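Local coordinates for protein toll-like receptor 6, Variable lymphocyte receptor B (Mus musculus, PDB 3A79) that probably recognises diacylated lipopeptides of microbes as an innate immune receptor partnering TLR2, captured here as an ectodomain fused to a piece of a hagfish lymphocyte receptor, at residues S76-L81 and Q100-L105; P70-L75 and H94-N99; K147-G152 and H170-L175; D134-C139 and A156-L161. One frame throughout, in Å; residues are numbered along the deposited sequence.

Contact 1 of 4, residues S76-L81 and Q100-L105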
loop_
_atom_site.group_PDB
_atom_site.type_symbol
_atom_site.label_atom_id
_atom_site.label_comp_id
_atom_site.label_asym_id
_atom_site.label_seq_id
_atom_site.Cartn_x
_atom_site.Cartn_y
_atom_site.Cartn_z
ATOM N N SER B 76 28.730 47.241 19.018
ATOM C CA SER B 76 28.178 47.695 20.290
ATOM C C SER B 76 26.724 47.305 20.521
ATOM O O SER B 76 26.243 47.346 21.654
ATOM C CB SER B 76 28.318 49.216 20.423
ATOM O OG SER B 76 27.171 49.881 19.914
ATOM N N GLU B 77 26.026 46.921 19.458
ATOM C CA GLU B 77 24.589 46.673 19.543
ATOM C C GLU B 77 24.259 45.191 19.596
ATOM O O GLU B 77 23.091 44.823 19.700
ATOM C CB GLU B 77 23.886 47.280 18.332
ATOM C CG GLU B 77 22.639 48.057 18.665
ATOM C CD GLU B 77 22.928 49.536 18.807
ATOM O OE1 GLU B 77 22.516 50.291 17.900
ATOM O OE2 GLU B 77 23.578 49.936 19.804
ATOM N N LEU B 78 25.294 44.356 19.514
ATOM C CA LEU B 78 25.150 42.902 19.418
ATOM C C LEU B 78 24.280 42.316 20.527
ATOM O O LEU B 78 24.525 42.568 21.702
ATOM C CB LEU B 78 26.531 42.232 19.434
ATOM C CG LEU B 78 26.527 40.764 19.010
ATOM C CD1 LEU B 78 25.758 40.638 17.721
ATOM C CD2 LEU B 78 27.927 40.237 18.822
ATOM N N ARG B 79 23.262 41.550 20.145
ATOM C CA ARG B 79 22.428 40.845 21.106
ATOM C C ARG B 79 22.736 39.361 21.030
ATOM O O ARG B 79 22.787 38.664 22.041
ATOM C CB ARG B 79 20.942 41.040 20.811
ATOM C CG ARG B 79 20.390 42.443 20.990
ATOM C CD ARG B 79 18.874 42.442 20.724
ATOM N NE ARG B 79 18.519 42.055 19.346
ATOM C CZ ARG B 79 18.110 40.839 18.964
ATOM N NH1 ARG B 79 18.002 39.858 19.856
ATOM N NH2 ARG B 79 17.812 40.603 17.683
ATOM N N VAL B 80 22.938 38.881 19.816
ATOM C CA VAL B 80 23.120 37.460 19.578
ATOM C C VAL B 80 24.454 37.179 18.900
ATOM O O VAL B 80 24.819 37.838 17.928
ATOM C CB VAL B 80 21.979 36.918 18.707
ATOM C CG1 VAL B 80 22.244 35.479 18.283
ATOM C CG2 VAL B 80 20.644 37.082 19.442
ATOM N N LEU B 81 25.192 36.214 19.434
ATOM C CA LEU B 81 26.447 35.780 18.831
ATOM C C LEU B 81 26.476 34.260 18.842
ATOM O O LEU B 81 26.506 33.647 19.900
ATOM C CB LEU B 81 27.645 36.353 19.593
ATOM C CG LEU B 81 29.037 35.815 19.249
ATOM C CD1 LEU B 81 29.520 36.302 17.891
ATOM C CD2 LEU B 81 30.023 36.209 20.343
ATOM N N GLN B 100 27.540 45.557 25.725
ATOM C CA GLN B 100 26.628 45.683 26.858
ATOM C C GLN B 100 25.235 45.090 26.622
ATOM O O GLN B 100 24.401 45.098 27.519
ATOM C CB GLN B 100 26.454 47.167 27.218
ATOM C CG GLN B 100 27.742 47.928 27.465
ATOM C CD GLN B 100 28.431 47.488 28.748
ATOM O OE1 GLN B 100 27.932 46.619 29.472
ATOM N NE2 GLN B 100 29.584 48.091 29.037
ATOM N N ASP B 101 24.959 44.599 25.425
ATOM C CA ASP B 101 23.594 44.222 25.101
ATOM C C ASP B 101 23.490 42.743 24.780
ATOM O O ASP B 101 22.400 42.230 24.500
ATOM C CB ASP B 101 23.082 45.043 23.913
ATOM C CG ASP B 101 22.696 46.464 24.300
ATOM O OD1 ASP B 101 22.656 46.767 25.514
ATOM O OD2 ASP B 101 22.432 47.276 23.385
ATOM N N LEU B 102 24.631 42.062 24.821
ATOM C CA LEU B 102 24.695 40.665 24.417
ATOM C C LEU B 102 23.844 39.782 25.330
ATOM O O LEU B 102 24.113 39.670 26.540
ATOM C CB LEU B 102 26.150 40.194 24.387
ATOM C CG LEU B 102 26.414 38.779 23.862
ATOM C CD1 LEU B 102 26.161 38.658 22.365
ATOM C CD2 LEU B 102 27.839 38.383 24.196
ATOM N N GLU B 103 22.813 39.164 24.757
ATOM C CA GLU B 103 21.968 38.266 25.541
ATOM C C GLU B 103 22.007 36.790 25.138
ATOM O O GLU B 103 21.620 35.921 25.921
ATOM C CB GLU B 103 20.530 38.773 25.619
ATOM C CG GLU B 103 19.974 39.348 24.356
ATOM C CD GLU B 103 18.765 40.219 24.637
ATOM O OE1 GLU B 103 17.655 39.866 24.182
ATOM O OE2 GLU B 103 18.920 41.246 25.338
ATOM N N TYR B 104 22.480 36.500 23.933
ATOM C CA TYR B 104 22.572 35.115 23.488
ATOM C C TYR B 104 23.983 34.829 22.988
ATOM O O TYR B 104 24.446 35.416 22.013
ATOM C CB TYR B 104 21.499 34.822 22.435
ATOM C CG TYR B 104 21.509 33.448 21.798
ATOM C CD1 TYR B 104 20.365 32.659 21.780
ATOM C CD2 TYR B 104 22.649 32.960 21.166
ATOM C CE1 TYR B 104 20.362 31.403 21.166
ATOM C CE2 TYR B 104 22.667 31.708 20.559
ATOM C CZ TYR B 104 21.523 30.933 20.556
ATOM O OH TYR B 104 21.560 29.699 19.934
ATOM N N LEU B 105 24.666 33.931 23.690
ATOM C CA LEU B 105 26.013 33.517 23.337
ATOM C C LEU B 105 26.066 31.992 23.272
ATOM O O LEU B 105 25.760 31.314 24.248
ATOM C CB LEU B 105 27.012 34.054 24.367
ATOM C CG LEU B 105 28.456 33.551 24.314
ATOM C CD1 LEU B 105 28.965 33.551 22.896
ATOM C CD2 LEU B 105 29.349 34.402 25.205
#
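Parallel strands of successive leucine-rich repeats meet here in the Toll-like receptor 6 part of the fusion, where Val80 pairs with Tyr104 and Leu81 with Leu105. Arg79 O takes two amides of the next repeat, Glu103 N at 2.8 Å and Tyr104 N at 2.9 Å. One residue on, Leu81 N returns a bond to Tyr104 O at 2.8 Å.

On one face, Val80 branches beside the tyrosine: CG1 approaches Tyr104 CD2 obliquely at 3.8 Å. CG of Tyr104 stands anti to the backbone N (chi1 176°), which carries the ring along the strand to stack on His125. On the other face, leucines fill the interior. Leu81 and Leu105 lie side by side with CD2 to CD1 at 3.8 Å, and Leu102 CD1 rests against Leu81 CB at 3.9 Å, while Phe96 covers Leu81, Leu102 and Leu105. Branched leucines suit a place with hydrocarbon on several sides.

Arg79 and Glu103 bring opposite charges near each other at the strand entrance, NH1 to OE1 4.3 Å, beyond a salt bridge. Backbone bonding thus sets the repeat spacing, while apolar contact carries the inward face.

Contact 2 of 4, residues P70-L75 and H94-N99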
loop_
_atom_site.group_PDB
_atom_site.type_symbol
_atom_site.label_atom_id
_atom_site.label_comp_id
_atom_site.label_asym_id
_atom_site.label_seq_id
_atom_site.Cartn_x
_atom_site.Cartn_y
_atom_site.Cartn_z
ATOM N N PRO B 70 39.327 43.275 20.574
ATOM C CA PRO B 70 39.263 44.106 19.368
ATOM C C PRO B 70 38.547 43.383 18.237
ATOM O O PRO B 70 38.275 44.011 17.221
ATOM C CB PRO B 70 40.738 44.326 19.004
ATOM C CG PRO B 70 41.508 43.997 20.234
ATOM C CD PRO B 70 40.716 42.941 20.936
ATOM N N ASP B 71 38.255 42.095 18.418
ATOM C CA ASP B 71 37.511 41.315 17.427
ATOM C C ASP B 71 36.017 41.637 17.410
ATOM O O ASP B 71 35.375 41.498 16.366
ATOM C CB ASP B 71 37.685 39.807 17.655
ATOM C CG ASP B 71 39.025 39.291 17.178
ATOM O OD1 ASP B 71 39.977 40.097 17.104
ATOM O OD2 ASP B 71 39.121 38.078 16.883
ATOM N N ILE B 72 35.469 42.047 18.559
ATOM C CA ILE B 72 34.037 42.367 18.668
ATOM C C ILE B 72 33.709 43.702 19.359
ATOM O O ILE B 72 32.535 44.032 19.531
ATOM C CB ILE B 72 33.231 41.253 19.387
ATOM C CG1 ILE B 72 33.975 40.788 20.635
ATOM C CG2 ILE B 72 32.902 40.071 18.451
ATOM C CD1 ILE B 72 33.114 39.987 21.538
ATOM N N SER B 73 34.733 44.462 19.744
ATOM C CA SER B 73 34.552 45.782 20.367
ATOM C C SER B 73 33.523 46.654 19.655
ATOM O O SER B 73 32.674 47.274 20.295
ATOM C CB SER B 73 35.872 46.562 20.395
ATOM O OG SER B 73 36.927 45.834 20.999
ATOM N N PHE B 74 33.627 46.710 18.328
ATOM C CA PHE B 74 32.852 47.643 17.501
ATOM C C PHE B 74 31.355 47.319 17.389
ATOM O O PHE B 74 30.543 48.215 17.142
ATOM C CB PHE B 74 33.467 47.745 16.098
ATOM C CG PHE B 74 33.464 46.444 15.341
ATOM C CD1 PHE B 74 32.498 46.188 14.384
ATOM C CD2 PHE B 74 34.415 45.467 15.605
ATOM C CE1 PHE B 74 32.484 44.991 13.699
ATOM C CE2 PHE B 74 34.406 44.264 14.924
ATOM C CZ PHE B 74 33.438 44.025 13.972
ATOM N N LEU B 75 30.991 46.049 17.554
ATOM C CA LEU B 75 29.597 45.638 17.430
ATOM C C LEU B 75 28.832 45.958 18.704
ATOM O O LEU B 75 28.330 45.064 19.374
ATOM C CB LEU B 75 29.511 44.146 17.127
ATOM C CG LEU B 75 30.259 43.734 15.864
ATOM C CD1 LEU B 75 30.835 42.336 15.982
ATOM C CD2 LEU B 75 29.336 43.848 14.663
ATOM N N HIS B 94 35.731 38.933 29.601
ATOM C CA HIS B 94 35.944 40.379 29.648
ATOM C C HIS B 94 36.024 40.894 28.213
ATOM O O HIS B 94 35.710 42.049 27.910
ATOM C CB HIS B 94 37.211 40.725 30.439
ATOM C CG HIS B 94 37.423 42.197 30.623
ATOM N ND1 HIS B 94 36.669 42.954 31.495
ATOM C CD2 HIS B 94 38.300 43.053 30.044
ATOM C CE1 HIS B 94 37.072 44.211 31.447
ATOM N NE2 HIS B 94 38.060 44.299 30.573
ATOM N N VAL B 95 36.448 40.002 27.332
ATOM C CA VAL B 95 36.461 40.252 25.903
ATOM C C VAL B 95 35.181 40.955 25.408
ATOM O O VAL B 95 35.241 41.789 24.509
ATOM C CB VAL B 95 36.707 38.919 25.167
ATOM C CG1 VAL B 95 35.795 38.765 23.958
ATOM C CG2 VAL B 95 38.197 38.759 24.839
ATOM N N PHE B 96 34.038 40.632 26.013
ATOM C CA PHE B 96 32.757 41.247 25.648
ATOM C C PHE B 96 32.486 42.595 26.336
ATOM O O PHE B 96 31.328 43.006 26.466
ATOM C CB PHE B 96 31.593 40.305 25.968
ATOM C CG PHE B 96 31.687 38.969 25.307
ATOM C CD1 PHE B 96 31.945 37.835 26.048
ATOM C CD2 PHE B 96 31.505 38.842 23.949
ATOM C CE1 PHE B 96 32.025 36.595 25.447
ATOM C CE2 PHE B 96 31.594 37.603 23.335
ATOM C CZ PHE B 96 31.854 36.477 24.089
ATOM N N LEU B 97 33.538 43.286 26.771
ATOM C CA LEU B 97 33.349 44.485 27.584
ATOM C C LEU B 97 32.402 45.500 26.944
ATOM O O LEU B 97 31.593 46.113 27.636
ATOM C CB LEU B 97 34.691 45.140 27.943
ATOM C CG LEU B 97 34.662 46.559 28.546
ATOM C CD1 LEU B 97 33.624 46.727 29.652
ATOM C CD2 LEU B 97 36.039 46.974 29.050
ATOM N N PHE B 98 32.484 45.661 25.626
ATOM C CA PHE B 98 31.749 46.735 24.956
ATOM C C PHE B 98 30.414 46.307 24.325
ATOM O O PHE B 98 29.650 47.147 23.831
ATOM C CB PHE B 98 32.648 47.465 23.947
ATOM C CG PHE B 98 33.772 48.244 24.587
ATOM C CD1 PHE B 98 35.061 47.727 24.627
ATOM C CD2 PHE B 98 33.538 49.491 25.156
ATOM C CE1 PHE B 98 36.104 48.440 25.219
ATOM C CE2 PHE B 98 34.573 50.209 25.751
ATOM C CZ PHE B 98 35.858 49.681 25.779
ATOM N N ASN B 99 30.132 45.011 24.361
ATOM C CA ASN B 99 28.826 44.504 23.964
ATOM C C ASN B 99 27.900 44.396 25.188
ATOM O O ASN B 99 27.537 43.304 25.635
ATOM C CB ASN B 99 28.962 43.156 23.255
ATOM C CG ASN B 99 30.224 43.058 22.415
ATOM O OD1 ASN B 99 31.340 43.061 22.928
ATOM N ND2 ASN B 99 30.046 42.953 21.113
#
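Asn99 and Ile72 join two turns of adjacent repeats in the Toll-like receptor 6 part, in the loops that lead from one strand of the solenoid to the next. Ile72 to Leu75 and Phe96 to Asn99 both form type I beta turns.

The polar link belongs to the amide of Asn99. Its ND2 donates to Ile72 O at 3.1 Å, with an angle of 144° at the hydrogen, and it comes from above the carbonyl plane. Leu75 N, closing its own turn, reaches the same oxygen from the opposite face at 3.2 Å, so two donors grip one carbonyl. Asn99 ND2 also lies 3.2 Å from Leu75 O. An alanine here is likely to leave Ile72 O with the turn amide as its remaining donor among these residues, and to open a gap between the two turns.

Apolar contact is carried by Ile72, whose CG1 is tucked between the backbone N and the carbonyl carbon (chi1 45°). This turns CD1 toward the next repeat, where it meets Val95 CG1 at 3.8 Å and lies near the Phe96 ring, at a spacing too short to be trusted in detail. Val95 CG1 sits over the centre of one face of that ring, which also packs on Leu67, Leu102 and Met120. Nearer the surface, Phe98 CB rests on Ser73 O at 3.7 Å, while Ser73 OG bonds to Met69 O.

Ile72 and Phe96 occupy the sequence position that often holds phenylalanine in leucine-rich repeats. The chemistry is therefore mixed: hydrocarbon fills the interior, and one buried asparagine amide adds a directional polar tie between the turns.

Contact 3 of 4, residues K147-G152 and H170-L175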
loop_
_atom_site.group_PDB
_atom_site.type_symbol
_atom_site.label_atom_id
_atom_site.label_comp_id
_atom_site.label_asym_id
_atom_site.label_seq_id
_atom_site.Cartn_x
_atom_site.Cartn_y
_atom_site.Cartn_z
ATOM N N LYS B 147 19.360 37.263 34.861
ATOM C CA LYS B 147 18.518 37.185 33.656
ATOM C C LYS B 147 18.632 35.836 32.925
ATOM O O LYS B 147 17.898 35.580 31.961
ATOM C CB LYS B 147 18.824 38.343 32.681
ATOM C CG LYS B 147 18.102 39.694 32.955
ATOM C CD LYS B 147 18.612 40.806 31.984
ATOM C CE LYS B 147 18.409 42.263 32.494
ATOM N NZ LYS B 147 19.568 42.866 33.286
ATOM N N LEU B 148 19.530 34.972 33.399
ATOM C CA LEU B 148 19.858 33.727 32.696
ATOM C C LEU B 148 18.714 32.725 32.635
ATOM O O LEU B 148 18.094 32.420 33.651
ATOM C CB LEU B 148 21.082 33.051 33.313
ATOM C CG LEU B 148 21.568 31.860 32.481
ATOM C CD1 LEU B 148 22.061 32.359 31.146
ATOM C CD2 LEU B 148 22.655 31.050 33.194
ATOM N N THR B 149 18.459 32.194 31.442
ATOM C CA THR B 149 17.361 31.250 31.254
ATOM C C THR B 149 17.784 29.924 30.590
ATOM O O THR B 149 17.237 28.847 30.886
ATOM C CB THR B 149 16.194 31.907 30.495
ATOM O OG1 THR B 149 14.964 31.469 31.068
ATOM C CG2 THR B 149 16.221 31.567 29.002
ATOM N N PHE B 150 18.769 30.000 29.707
ATOM C CA PHE B 150 19.323 28.795 29.114
ATOM C C PHE B 150 20.783 28.638 29.501
ATOM O O PHE B 150 21.585 29.554 29.308
ATOM C CB PHE B 150 19.197 28.846 27.601
ATOM C CG PHE B 150 19.862 27.705 26.900
ATOM C CD1 PHE B 150 19.105 26.719 26.289
ATOM C CD2 PHE B 150 21.247 27.620 26.847
ATOM C CE1 PHE B 150 19.709 25.672 25.643
ATOM C CE2 PHE B 150 21.865 26.571 26.199
ATOM C CZ PHE B 150 21.094 25.595 25.592
ATOM N N LEU B 151 21.119 27.467 30.037
ATOM C CA LEU B 151 22.489 27.155 30.417
ATOM C C LEU B 151 22.926 25.824 29.817
ATOM O O LEU B 151 22.259 24.812 29.991
ATOM C CB LEU B 151 22.622 27.130 31.934
ATOM C CG LEU B 151 24.032 26.861 32.448
ATOM C CD1 LEU B 151 25.029 27.706 31.679
ATOM C CD2 LEU B 151 24.114 27.140 33.932
ATOM N N GLY B 152 24.043 25.840 29.096
ATOM C CA GLY B 152 24.538 24.654 28.426
ATOM C C GLY B 152 25.921 24.330 28.939
ATOM O O GLY B 152 26.810 25.172 28.905
ATOM N N HIS B 170 15.841 31.484 37.648
ATOM C CA HIS B 170 14.640 30.866 37.101
ATOM C C HIS B 170 14.917 30.291 35.704
ATOM O O HIS B 170 14.440 30.785 34.673
ATOM C CB HIS B 170 13.450 31.831 37.165
ATOM C CG HIS B 170 13.012 32.140 38.566
ATOM N ND1 HIS B 170 13.621 33.103 39.344
ATOM C CD2 HIS B 170 12.042 31.594 39.340
ATOM C CE1 HIS B 170 13.040 33.142 40.531
ATOM N NE2 HIS B 170 12.078 32.238 40.555
ATOM N N LEU B 171 15.712 29.227 35.711
ATOM C CA LEU B 171 16.167 28.571 34.505
ATOM C C LEU B 171 15.042 27.869 33.750
ATOM O O LEU B 171 14.081 27.379 34.354
ATOM C CB LEU B 171 17.253 27.560 34.856
ATOM C CG LEU B 171 18.594 28.130 35.298
ATOM C CD1 LEU B 171 19.439 27.007 35.846
ATOM C CD2 LEU B 171 19.297 28.832 34.139
ATOM N N SER B 172 15.189 27.814 32.424
ATOM C CA SER B 172 14.251 27.114 31.552
ATOM C C SER B 172 14.874 25.896 30.863
ATOM O O SER B 172 14.211 24.864 30.695
ATOM C CB SER B 172 13.663 28.067 30.518
ATOM O OG SER B 172 12.477 28.654 31.009
ATOM N N CYS B 173 16.137 26.007 30.457
ATOM C CA CYS B 173 16.842 24.825 29.977
ATOM C C CYS B 173 18.240 24.700 30.554
ATOM O O CYS B 173 19.010 25.658 30.568
ATOM C CB CYS B 173 16.893 24.754 28.443
ATOM S SG CYS B 173 17.354 23.089 27.809
ATOM N N ILE B 174 18.536 23.504 31.053
ATOM C CA ILE B 174 19.890 23.088 31.375
ATOM C C ILE B 174 20.262 21.976 30.410
ATOM O O ILE B 174 19.742 20.863 30.477
ATOM C CB ILE B 174 20.026 22.589 32.837
ATOM C CG1 ILE B 174 19.771 23.741 33.809
ATOM C CG2 ILE B 174 21.413 21.992 33.084
ATOM C CD1 ILE B 174 20.408 23.550 35.148
ATOM N N LEU B 175 21.137 22.299 29.473
ATOM C CA LEU B 175 21.645 21.298 28.565
ATOM C C LEU B 175 22.982 20.840 29.120
ATOM O O LEU B 175 23.849 21.659 29.407
ATOM C CB LEU B 175 21.803 21.868 27.152
ATOM C CG LEU B 175 22.498 20.866 26.236
ATOM C CD1 LEU B 175 21.605 19.671 25.983
ATOM C CD2 LEU B 175 22.913 21.492 24.955
#
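Phe150 to Gly152 and Cys173 to Leu175 run as nearly parallel strands, their axes 4.6 Å apart at an angle of 8°. Thr149 O accepts both Ser172 N at 2.8 Å and Cys173 N at 3.1 Å; Leu151 N then donates to Cys173 O, and Leu175 N to Leu151 O, the backbone alternating donor and acceptor across the gap.

Phe150 dominates one face. With CG anti to the backbone N (chi1 174°), the ring extends along the strand direction. Its CD1 touches Cys173 CB at 3.7 Å, and CZ meets Leu175 CB at 4.1 Å, the two side chains lying side by side. Cys173 SG stands 5.0 Å from the ring centroid, 50° off the normal, an oblique sulfur-aromatic contact. Gly152 suits the same face, since a side chain there would probably crowd the Phe150 ring. His125 stacks on Phe150 from the preceding strand. A serine in place of Phe150 would probably leave His125 without its stacking mate and remove the ring's contact with Cys173 and Leu175.

Toward the interior, Leu171 CD2 crosses to Leu148 CG at 4.1 Å, and Leu151 packs on Val166. At the exposed corner, small Thr149 and Ser172 lie alongside, OG1 to CB 3.7 Å. The backbone bonds fix the register of these Toll-like receptor 6 repeats, whereas an aromatic and sulfur surface clothes the outward face.

Contact 4 of 4, residues D134-C139 and A156-L161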
loop_
_atom_site.group_PDB
_atom_site.type_symbol
_atom_site.label_atom_id
_atom_site.label_comp_id
_atom_site.label_asym_id
_atom_site.label_seq_id
_atom_site.Cartn_x
_atom_site.Cartn_y
_atom_site.Cartn_z
ATOM N N ASP B 134 37.162 19.853 31.919
ATOM C CA ASP B 134 37.447 18.845 32.922
ATOM C C ASP B 134 36.250 18.792 33.865
ATOM O O ASP B 134 35.538 17.788 33.940
ATOM C CB ASP B 134 38.712 19.243 33.691
ATOM C CG ASP B 134 39.473 18.046 34.247
ATOM O OD1 ASP B 134 40.570 18.250 34.814
ATOM O OD2 ASP B 134 38.985 16.902 34.114
ATOM N N VAL B 135 36.022 19.893 34.575
ATOM C CA VAL B 135 34.910 19.972 35.509
ATOM C C VAL B 135 33.990 21.155 35.197
ATOM O O VAL B 135 34.448 22.205 34.745
ATOM C CB VAL B 135 35.412 20.046 36.971
ATOM C CG1 VAL B 135 35.555 21.494 37.426
ATOM C CG2 VAL B 135 34.462 19.278 37.888
ATOM N N LEU B 136 32.692 20.965 35.422
ATOM C CA LEU B 136 31.686 22.014 35.230
ATOM C C LEU B 136 32.195 23.433 35.540
ATOM O O LEU B 136 32.464 23.746 36.692
ATOM C CB LEU B 136 30.471 21.700 36.101
ATOM C CG LEU B 136 29.176 21.205 35.452
ATOM C CD1 LEU B 136 29.378 20.744 34.004
ATOM C CD2 LEU B 136 28.495 20.134 36.319
ATOM N N PRO B 137 32.290 24.303 34.514
ATOM C CA PRO B 137 32.901 25.643 34.578
ATOM C C PRO B 137 32.070 26.714 35.296
ATOM O O PRO B 137 32.401 27.892 35.189
ATOM C CB PRO B 137 33.017 26.047 33.104
ATOM C CG PRO B 137 32.571 24.868 32.311
ATOM C CD PRO B 137 31.703 24.057 33.189
ATOM N N VAL B 138 31.014 26.320 35.996
ATOM C CA VAL B 138 30.155 27.260 36.703
ATOM C C VAL B 138 30.842 27.797 37.950
ATOM O O VAL B 138 30.926 27.095 38.958
ATOM C CB VAL B 138 28.858 26.574 37.146
ATOM C CG1 VAL B 138 27.968 27.547 37.920
ATOM C CG2 VAL B 138 28.132 26.005 35.943
ATOM N N CYS B 139 31.329 29.037 37.886
ATOM C CA CYS B 139 31.973 29.671 39.040
ATOM C C CYS B 139 30.932 30.340 39.935
ATOM O O CYS B 139 29.766 30.445 39.570
ATOM C CB CYS B 139 33.001 30.723 38.610
ATOM S SG CYS B 139 34.377 30.217 37.549
ATOM N N ALA B 156 33.573 16.175 32.509
ATOM C CA ALA B 156 33.977 14.780 32.622
ATOM C C ALA B 156 33.918 14.283 34.081
ATOM O O ALA B 156 34.006 13.077 34.354
ATOM C CB ALA B 156 35.368 14.601 32.043
ATOM N N LYS B 157 33.762 15.222 35.010
ATOM C CA LYS B 157 33.681 14.906 36.428
ATOM C C LYS B 157 32.534 15.677 37.051
ATOM O O LYS B 157 32.322 16.839 36.719
ATOM C CB LYS B 157 34.955 15.340 37.149
ATOM C CG LYS B 157 36.235 14.625 36.789
ATOM C CD LYS B 157 37.302 15.059 37.787
ATOM C CE LYS B 157 38.717 14.973 37.239
ATOM N NZ LYS B 157 39.682 15.539 38.231
ATOM N N PHE B 158 31.830 15.060 37.994
ATOM C CA PHE B 158 30.766 15.763 38.708
ATOM C C PHE B 158 30.816 15.632 40.242
ATOM O O PHE B 158 30.959 14.533 40.779
ATOM C CB PHE B 158 29.404 15.342 38.147
ATOM C CG PHE B 158 29.282 15.560 36.670
ATOM C CD1 PHE B 158 29.543 14.532 35.778
ATOM C CD2 PHE B 158 28.939 16.807 36.166
ATOM C CE1 PHE B 158 29.445 14.742 34.405
ATOM C CE2 PHE B 158 28.841 17.019 34.799
ATOM C CZ PHE B 158 29.095 15.986 33.921
ATOM N N ARG B 159 30.719 16.761 40.946
ATOM C CA ARG B 159 30.546 16.731 42.401
ATOM C C ARG B 159 29.191 17.318 42.784
ATOM O O ARG B 159 28.637 18.125 42.047
ATOM C CB ARG B 159 31.682 17.447 43.130
ATOM C CG ARG B 159 32.967 16.641 43.243
ATOM C CD ARG B 159 33.756 16.681 41.950
ATOM N NE ARG B 159 33.871 18.043 41.427
ATOM C CZ ARG B 159 34.695 18.972 41.913
ATOM N NH1 ARG B 159 35.483 18.693 42.955
ATOM N NH2 ARG B 159 34.725 20.186 41.362
ATOM N N GLN B 160 28.653 16.910 43.928
ATOM C CA GLN B 160 27.252 17.199 44.229
ATOM C C GLN B 160 26.923 18.667 44.041
ATOM O O GLN B 160 25.852 19.026 43.557
ATOM C CB GLN B 160 26.875 16.765 45.648
ATOM C CG GLN B 160 25.367 16.698 45.847
ATOM C CD GLN B 160 24.938 16.798 47.302
ATOM O OE1 GLN B 160 25.721 17.191 48.168
ATOM N NE2 GLN B 160 23.676 16.446 47.573
ATOM N N LEU B 161 27.870 19.514 44.410
ATOM C CA LEU B 161 27.604 20.934 44.559
ATOM C C LEU B 161 27.995 21.808 43.370
ATOM O O LEU B 161 27.953 23.026 43.475
ATOM C CB LEU B 161 28.311 21.441 45.815
ATOM C CG LEU B 161 27.637 21.100 47.133
ATOM C CD1 LEU B 161 28.226 21.971 48.223
ATOM C CD2 LEU B 161 26.153 21.333 47.009
#
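Leu136 and Phe158 form the close-packed side of this contact between two loops that follow successive strands of the Toll-like receptor 6 solenoid. Leu136 comes at the edge of the Phe158 ring, in its plane: CD2 lies 3.4 Å from CD2 of the ring, and CD1 lies 3.8 Å from CE2. Phe158 has CG anti to the carbonyl carbon (chi1 -56°), which swings the ring back toward the leucine, and its backbone N bonds to Glu189. Leu176 and Leu191 touch both residues, so a broad aromatic and a branched aliphatic side chain fill a buried place between repeats. Backbone bonding adds to this order, for Ala156 N donates to Asp134 O at 2.9 Å and Lys157 N adds a weak bond to the same oxygen.

The solvent side is looser. Lys157, extended beyond CG, passes obliquely by Asp134, and its CE lies 3.7 Å from Asp134 OD2. The charges themselves stay apart, with NZ 4.4 Å from OD2, too far for a salt bridge. Val135 CG2 sits against Lys157 O at 3.4 Å and meets Arg159 NH2 at 3.6 Å. The arginine chain, bent at chi2 and chi3, crosses the valine at about a right angle and has a long, weak ion pair with Asp162. Long flexible side chains suit this rim, where the lysine methylenes lie by Asp134 and the arginine guanidinium lies against Val135.

Farther along, Cys139 is tied to Cys117 by a disulfide. Hydrocarbon contact and a single good backbone bond thus hold the loops together, and the charges probably add only a mild, screened attraction.

In the fold
All four contacts join neighbouring repeats at the N-terminal end of the Toll-like receptor 6 part. Contacts 1 and 2 are consecutive in sequence, 70-75 running into 76-81 and 94-99 into 100-105; their centres lie 10 Å apart, and Phe96 of contact 2 packs beneath the leucines of contact 1, its CZ 3.4 Å from Leu105 CD2. Contact 3 continues the strand series, its centre about 17 Å from that of contact 1; His125 stacks on both Tyr104 and Phe150. Contact 4, centred about 17 Å from contact 3, joins loops that alternate with its segments in sequence, with no other touch. Attached sugar lies about 5 Å from the His170 side chain, and Gln160 bonds weakly to one.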